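Side-chain contact in hypothetical protein (Mus musculus, PDB 1VKB), which probably acts as a gamma-glutamylamine cyclotransferase, an AIG2-like enzyme expected to release 5-oxoproline from gamma-glutamyl amines: residues Glu135-Phe138 and Leu139-Glu143. Numbering follows the deposited sequence.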
loop_
_atom_site.group_PDB
_atom_site.type_symbol
_atom_site.label_atom_id
_atom_site.label_comp_id
_atom_site.label_asym_id
_atom_site.label_seq_id
_atom_site.Cartn_x
_atom_site.Cartn_y
_atom_site.Cartn_z
ATOM N N GLU A 135 -12.235 -15.968 2.819
ATOM C CA GLU A 135 -11.305 -17.057 2.484
ATOM C C GLU A 135 -9.871 -16.571 2.203
ATOM O O GLU A 135 -8.927 -17.342 2.217
ATOM C CB GLU A 135 -11.872 -17.900 1.344
ATOM C CG GLU A 135 -11.914 -17.212 -0.007
ATOM C CD GLU A 135 -13.178 -16.448 -0.292
ATOM O OE1 GLU A 135 -13.947 -16.099 0.629
ATOM O OE2 GLU A 135 -13.396 -16.164 -1.482
ATOM N N TRP A 136 -9.691 -15.267 1.997
ATOM C CA TRP A 136 -8.355 -14.715 1.796
ATOM C C TRP A 136 -7.488 -14.835 3.023
ATOM O O TRP A 136 -6.267 -14.716 2.931
ATOM C CB TRP A 136 -8.410 -13.282 1.363
ATOM C CG TRP A 136 -9.108 -13.037 0.012
ATOM C CD1 TRP A 136 -9.538 -13.952 -0.885
ATOM C CD2 TRP A 136 -9.334 -11.759 -0.588
ATOM N NE1 TRP A 136 -10.091 -13.329 -1.979
ATOM C CE2 TRP A 136 -9.976 -11.976 -1.818
ATOM C CE3 TRP A 136 -9.036 -10.435 -0.207
ATOM C CZ2 TRP A 136 -10.319 -10.932 -2.674
ATOM C CZ3 TRP A 136 -9.432 -9.393 -1.053
ATOM C CH2 TRP A 136 -10.062 -9.646 -2.235
ATOM N N LEU A 137 -8.105 -15.093 4.176
ATOM C CA LEU A 137 -7.335 -15.333 5.395
ATOM C C LEU A 137 -6.472 -16.557 5.293
ATOM O O LEU A 137 -5.547 -16.705 6.082
ATOM C CB LEU A 137 -8.244 -15.459 6.623
ATOM C CG LEU A 137 -9.012 -14.193 6.973
ATOM C CD1 LEU A 137 -10.083 -14.457 8.029
ATOM C CD2 LEU A 137 -8.088 -13.079 7.443
ATOM N N PHE A 138 -6.801 -17.466 4.372
ATOM C CA PHE A 138 -6.017 -18.698 4.180
ATOM C C PHE A 138 -4.953 -18.618 3.100
ATOM O O PHE A 138 -4.336 -19.635 2.778
ATOM C CB PHE A 138 -6.947 -19.849 3.890
ATOM C CG PHE A 138 -7.933 -20.036 4.988
ATOM C CD1 PHE A 138 -7.498 -20.306 6.254
ATOM C CD2 PHE A 138 -9.270 -19.777 4.775
ATOM C CE1 PHE A 138 -8.400 -20.446 7.314
ATOM C CE2 PHE A 138 -10.173 -19.889 5.804
ATOM C CZ PHE A 138 -9.735 -20.219 7.085
ATOM N N LEU A 139 -4.733 -17.425 2.565
ATOM C CA LEU A 139 -3.715 -17.230 1.527
ATOM C C LEU A 139 -2.374 -16.929 2.210
ATOM O O LEU A 139 -2.334 -16.605 3.405
ATOM C CB LEU A 139 -4.088 -16.079 0.609
ATOM C CG LEU A 139 -5.276 -16.335 -0.294
ATOM C CD1 LEU A 139 -5.671 -15.032 -0.965
ATOM C CD2 LEU A 139 -4.933 -17.395 -1.335
ATOM N N PRO A 140 -1.274 -17.044 1.468
ATOM C CA PRO A 140 0.023 -16.797 2.058
ATOM C C PRO A 140 0.141 -15.351 2.554
ATOM O O PRO A 140 -0.328 -14.461 1.883
ATOM C CB PRO A 140 0.976 -17.036 0.893
ATOM C CG PRO A 140 0.264 -18.007 0.015
ATOM C CD PRO A 140 -1.168 -17.516 0.076
ATOM N N TYR A 141 0.791 -15.143 3.694
ATOM C CA TYR A 141 1.022 -13.796 4.233
ATOM C C TYR A 141 2.419 -13.333 3.947
ATOM O O TYR A 141 3.381 -13.936 4.407
ATOM C CB TYR A 141 0.791 -13.735 5.744
ATOM C CG TYR A 141 -0.615 -14.058 6.222
ATOM C CD1 TYR A 141 -1.705 -14.164 5.352
ATOM C CD2 TYR A 141 -0.853 -14.265 7.571
ATOM C CE1 TYR A 141 -2.982 -14.459 5.846
ATOM C CE2 TYR A 141 -2.126 -14.562 8.058
ATOM C CZ TYR A 141 -3.181 -14.640 7.205
ATOM O OH TYR A 141 -4.434 -14.980 7.703
ATOM N N HIS A 142 2.503 -12.255 3.174
ATOM C CA HIS A 142 3.746 -11.759 2.609
ATOM C C HIS A 142 4.368 -10.703 3.474
ATOM O O HIS A 142 3.681 -9.891 4.087
ATOM C CB HIS A 142 3.463 -11.137 1.236
ATOM C CG HIS A 142 3.155 -12.146 0.172
ATOM N ND1 HIS A 142 4.133 -12.748 -0.576
ATOM C CD2 HIS A 142 1.993 -12.720 -0.195
ATOM C CE1 HIS A 142 3.578 -13.626 -1.394
ATOM N NE2 HIS A 142 2.280 -13.642 -1.170
ATOM N N GLU A 143 5.687 -10.668 3.474
ATOM C CA GLU A 143 6.415 -9.559 4.106
ATOM C C GLU A 143 6.490 -8.379 3.147
ATOM O O GLU A 143 6.522 -7.207 3.562
ATOM C CB GLU A 143 7.812 -10.020 4.507
ATOM C CG GLU A 143 7.769 -11.007 5.670
ATOM C CD GLU A 143 9.126 -11.645 5.982
ATOM O OE1 GLU A 143 10.130 -11.279 5.342
ATOM O OE2 GLU A 143 9.148 -12.520 6.869
#
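The 3-10 turn that ends at Phe-138 gives way to extended chain, with Trp-136 and Leu-137 meeting Leu-139 and Tyr-141 across the join. The backbone bond that closes it runs from Leu-139 N to Trp-136 O, 3.1 Å long and nearly straight at 162° about the hydrogen. One residue earlier, Phe-138 N makes the same three-residue step back to Glu-135 O (3.0 Å). The side chain of Leu-139 runs alongside Trp-136 in the same direction. With CG opposite its carbonyl carbon (chi1 -69°), the branch is laid back along the side of the turn: Leu-139 CD1 lies 4.0 Å from Trp-136 CB and 3.9 Å from Trp-136 CA. Both side chains also touch Ala-57 on strand 54-57, and the Trp-136 ring meets that of Trp-64. Two residues on, Tyr-141 reaches back past the bend. Its OH lies 2.6 Å from Leu-137 O, a weak hydrogen bond. Tyr-141 CE1 lies 3.4 Å from the same Leu-137 O, and Trp-136 O sits farther off at the ring edge. Successive bonds from residue i+3 back to residue i mark a 3-10 turn, in this protein packed at the surface against strand 54-57.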